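PDB 6SUD: reducing-end xylose-releasing exo-oligoxylanase Rex8A from Paenibacillus barcinonensis, which hydrolyses xylooligosaccharides, linear or branched, releasing xylose from their reducing ends during xylan breakdown. Local coordinates for residues R260-S264 with D265-V269. The protein carries 1 engineered substitution. Numbering follows the deposited sequence.
Sequences RHFYS and DAYRV. With XYP (beta-D-xylopyranose), chain K; XYP (beta-D-xylopyranose), chain J.
In the turn that leads into helix 268-280 and holds D265, the probable proton acceptor, the Y267 ring lies against the backbone of S264. CA of S264 sits over one face of that ring, 3.8 Å from its centroid, a CH-pi contact. A hydrogen bond from A266 N to Y263 O (2.9 Å) closes the turn; that from Y267 N to S264 O is weak. F262 CE2 lies 3.6 Å from Y267 CE1, the rings meeting obliquely; F262 CD1 also packs on A266 CB, and L325 of helix 322-331 touches both aromatic side chains. Two waters grip Y267 OH: one accepts from it at 2.6 Å and donates to F262 O, the other donates to it and meets S264 OG, tying the ring to both residues. R268, bent at chi3, turns its NE back to D265 O (3.1 Å) in the carbonyl plane, and its NH2 forms a salt bridge with D265 OD2. D265 OD1 accepts from O2 of the chain K xylose (2.8 Å), and R268 NH1 bonds to O3 of the same sugar. With E70, the inferred proton donor, nearby, this helix-entry turn forms part of the sugar-binding active site of a family 8 glycosidase.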
ATOM      1  N   ARG A 260       7.154 -17.071  -5.973  1.00  9.41           N
ATOM      2  CA  ARG A 260       5.961 -17.942  -6.146  1.00  9.89           C
ATOM      3  C   ARG A 260       5.211 -18.129  -4.833  1.00  9.12           C
ATOM      4  O   ARG A 260       4.096 -18.666  -4.872  1.00  8.46           O
ATOM      5  CB  ARG A 260       6.397 -19.301  -6.683  1.00 10.97           C
ATOM      6  CG  ARG A 260       6.912 -19.226  -8.111  1.00 12.42           C
ATOM      7  CD  ARG A 260       7.315 -20.587  -8.644  1.00 13.49           C
ATOM      8  NE  ARG A 260       8.385 -21.117  -7.810  1.00 14.81           N
ATOM      9  CZ  ARG A 260       8.914 -22.333  -7.908  1.00 16.23           C
ATOM     10  NH1 ARG A 260       8.469 -23.190  -8.813  1.00 17.31           N
ATOM     11  NH2 ARG A 260       9.878 -22.696  -7.081  1.00 16.45           N
ATOM     12  N   HIS A 261       5.813 -17.728  -3.714  1.00  8.71           N
ATOM     13  CA  HIS A 261       5.351 -18.121  -2.361  1.00  8.77           C
ATOM     14  C   HIS A 261       4.777 -16.932  -1.604  1.00  8.34           C
ATOM     15  O   HIS A 261       4.872 -15.788  -2.098  1.00  7.66           O
ATOM     16  CB  HIS A 261       6.495 -18.777  -1.602  1.00  8.96           C
ATOM     17  CG  HIS A 261       7.134 -19.854  -2.401  1.00  9.37           C
ATOM     18  ND1 HIS A 261       6.442 -20.990  -2.789  1.00 10.06           N
ATOM     19  CD2 HIS A 261       8.379 -19.968  -2.912  1.00 10.01           C
ATOM     20  CE1 HIS A 261       7.242 -21.766  -3.496  1.00 10.07           C
ATOM     21  NE2 HIS A 261       8.441 -21.167  -3.575  1.00 10.16           N
ATOM     22  N   PHE A 262       4.215 -17.215  -0.424  1.00  8.10           N
ATOM     23  CA  PHE A 262       3.635 -16.193   0.477  1.00  7.96           C
ATOM     24  C   PHE A 262       4.752 -15.634   1.360  1.00  8.02           C
ATOM     25  O   PHE A 262       5.209 -16.324   2.292  1.00  7.41           O
ATOM     26  CB  PHE A 262       2.476 -16.773   1.284  1.00  7.53           C
ATOM     27  CG  PHE A 262       1.732 -15.734   2.080  1.00  7.28           C
ATOM     28  CD1 PHE A 262       0.812 -14.891   1.470  1.00  7.12           C
ATOM     29  CD2 PHE A 262       1.971 -15.575   3.429  1.00  7.08           C
ATOM     30  CE1 PHE A 262       0.123 -13.934   2.208  1.00  6.98           C
ATOM     31  CE2 PHE A 262       1.306 -14.608   4.160  1.00  6.99           C
ATOM     32  CZ  PHE A 262       0.379 -13.786   3.552  1.00  7.00           C
ATOM     33  N   TYR A 263       5.186 -14.420   1.026  1.00  8.95           N
ATOM     34  CA  TYR A 263       6.273 -13.649   1.680  1.00  9.99           C
ATOM     35  C   TYR A 263       5.919 -12.158   1.576  1.00  9.73           C
ATOM     36  O   TYR A 263       4.831 -11.823   1.104  1.00 10.18           O
ATOM     37  CB  TYR A 263       7.617 -13.980   1.030  1.00 10.65           C
ATOM     38  CG  TYR A 263       8.831 -13.873   1.925  1.00 12.53           C
ATOM     39  CD1 TYR A 263       8.929 -14.622   3.087  1.00 13.56           C
ATOM     40  CD2 TYR A 263       9.897 -13.052   1.586  1.00 13.37           C
ATOM     41  CE1 TYR A 263      10.050 -14.544   3.901  1.00 14.91           C
ATOM     42  CE2 TYR A 263      11.025 -12.963   2.390  1.00 14.82           C
ATOM     43  CZ  TYR A 263      11.101 -13.713   3.547  1.00 15.14           C
ATOM     44  OH  TYR A 263      12.218 -13.610   4.326  1.00 18.66           O
ATOM     45  N   SER A 264       6.854 -11.290   1.964  1.00  9.38           N
ATOM     46  CA  SER A 264       6.686  -9.841   2.280  1.00  9.31           C
ATOM     47  C   SER A 264       5.680  -9.100   1.381  1.00  9.01           C
ATOM     48  O   SER A 264       4.793  -8.456   1.940  1.00  9.49           O
ATOM     49  CB  SER A 264       8.019  -9.168   2.227  1.00  9.47           C
ATOM     50  OG  SER A 264       8.937  -9.854   3.057  1.00  9.40           O
ATOM     51  N   ASP A 265       5.809  -9.139   0.053  1.00  9.16           N
ATOM     52  CA  ASP A 265       4.895  -8.367  -0.839  1.00  8.86           C
ATOM     53  C   ASP A 265       3.440  -8.784  -0.574  1.00  7.75           C
ATOM     54  O   ASP A 265       2.562  -7.891  -0.367  1.00  6.12           O
ATOM     55  CB  ASP A 265       5.217  -8.570  -2.323  1.00  9.81           C
ATOM     56  CG  ASP A 265       6.273  -7.637  -2.885  1.00 11.10           C
ATOM     57  OD1 ASP A 265       7.212  -7.279  -2.145  1.00 11.52           O
ATOM     58  OD2 ASP A 265       6.156  -7.297  -4.076  1.00 12.00           O
ATOM     59  N   ALA A 266       3.193 -10.100  -0.559  1.00  7.56           N
ATOM     60  CA  ALA A 266       1.835 -10.693  -0.575  1.00  7.53           C
ATOM     61  C   ALA A 266       1.076 -10.383   0.719  1.00  7.70           C
ATOM     62  O   ALA A 266      -0.161 -10.534   0.718  1.00  8.07           O
ATOM     63  CB  ALA A 266       1.897 -12.176  -0.838  1.00  7.28           C
ATOM     64  N   TYR A 267       1.751  -9.967   1.793  1.00  7.63           N
ATOM     65  CA  TYR A 267       1.065  -9.632   3.067  1.00  7.61           C
ATOM     66  C   TYR A 267       0.010  -8.553   2.834  1.00  7.90           C
ATOM     67  O   TYR A 267      -1.069  -8.609   3.471  1.00  7.71           O
ATOM     68  CB  TYR A 267       2.053  -9.124   4.119  1.00  7.72           C
ATOM     69  CG  TYR A 267       3.142 -10.092   4.473  1.00  7.78           C
ATOM     70  CD1 TYR A 267       3.093 -11.416   4.063  1.00  7.84           C
ATOM     71  CD2 TYR A 267       4.191  -9.696   5.284  1.00  7.80           C
ATOM     72  CE1 TYR A 267       4.085 -12.314   4.406  1.00  8.17           C
ATOM     73  CE2 TYR A 267       5.196 -10.581   5.631  1.00  7.98           C
ATOM     74  CZ  TYR A 267       5.147 -11.887   5.183  1.00  8.08           C
ATOM     75  OH  TYR A 267       6.133 -12.759   5.547  1.00  8.54           O
ATOM     76  N   ARG A 268       0.284  -7.628   1.910  1.00  7.73           N
ATOM     77  CA  ARG A 268      -0.556  -6.419   1.704  1.00  7.83           C
ATOM     78  C   ARG A 268      -1.880  -6.808   1.039  1.00  7.45           C
ATOM     79  O   ARG A 268      -2.830  -6.046   1.195  1.00  7.02           O
ATOM     80  CB  ARG A 268       0.210  -5.366   0.905  1.00  8.07           C
ATOM     81  CG  ARG A 268       1.493  -4.925   1.599  1.00  8.32           C
ATOM     82  CD  ARG A 268       2.307  -4.068   0.656  1.00  8.64           C
ATOM     83  NE  ARG A 268       2.927  -4.832  -0.434  1.00  8.31           N
ATOM     84  CZ  ARG A 268       3.886  -4.352  -1.229  1.00  8.66           C
ATOM     85  NH1 ARG A 268       4.279  -3.099  -1.103  1.00  9.09           N
ATOM     86  NH2 ARG A 268       4.436  -5.103  -2.165  1.00  8.64           N
ATOM     87  N   VAL A 269      -1.976  -7.969   0.379  1.00  7.12           N
ATOM     88  CA  VAL A 269      -3.247  -8.361  -0.276  1.00  7.15           C
ATOM     89  C   VAL A 269      -4.392  -8.352   0.743  1.00  7.49           C
ATOM     90  O   VAL A 269      -5.466  -7.830   0.387  1.00  7.69           O
ATOM     91  CB  VAL A 269      -3.196  -9.737  -0.953  1.00  7.11           C
ATOM     92  CG1 VAL A 269      -4.587 -10.096  -1.429  1.00  6.85           C
ATOM     93  CG2 VAL A 269      -2.161  -9.768  -2.064  1.00  6.84           C
TER
HETATM   94  O1  XYP K 509      11.448  -4.174  -2.785  1.00 33.54           O
HETATM   95  C1  XYP K 509      10.435  -3.464  -3.533  1.00 33.01           C
HETATM   96  C2  XYP K 509       9.004  -3.831  -3.134  1.00 32.64           C
HETATM   97  C3  XYP K 509       7.973  -3.154  -4.030  1.00 33.02           C
HETATM   98  C4  XYP K 509       8.529  -1.824  -4.526  1.00 33.02           C
HETATM   99  C5  XYP K 509       9.476  -1.256  -3.475  1.00 33.12           C
HETATM  100  O2  XYP K 509       8.807  -5.251  -3.124  1.00 31.97           O
HETATM  101  O3  XYP K 509       6.761  -3.014  -3.271  1.00 32.04           O
HETATM  102  O4  XYP K 509       9.239  -2.040  -5.748  1.00 34.38           O
HETATM  103  O5  XYP K 509      10.634  -2.071  -3.296  1.00 33.72           O
HETATM  104  O1  XYP J 508      12.246  -6.104   3.162  1.00 18.87           O
HETATM  105  C1  XYP J 508      11.121  -5.632   2.411  1.00 18.04           C
HETATM  106  C2  XYP J 508      11.548  -4.362   1.679  1.00 18.05           C
HETATM  107  C3  XYP J 508      10.354  -3.834   0.931  1.00 17.48           C
HETATM  108  C4  XYP J 508       9.883  -4.865  -0.071  1.00 18.18           C
HETATM  109  C5  XYP J 508       9.606  -6.195   0.617  1.00 18.68           C
HETATM  110  O2  XYP J 508      12.029  -3.319   2.550  1.00 17.03           O
HETATM  111  O3  XYP J 508      10.713  -2.626   0.261  1.00 17.78           O
HETATM  112  O4  XYP J 508       8.707  -4.327  -0.686  1.00 18.94           O
HETATM  113  O5  XYP J 508      10.724  -6.608   1.423  1.00 18.45           O
HETATM  114  O   HOH W   1       5.494 -15.171   4.903  1.00  9.90           O
HETATM  115  O   HOH W   2       8.538 -11.408   5.529  1.00 11.78           O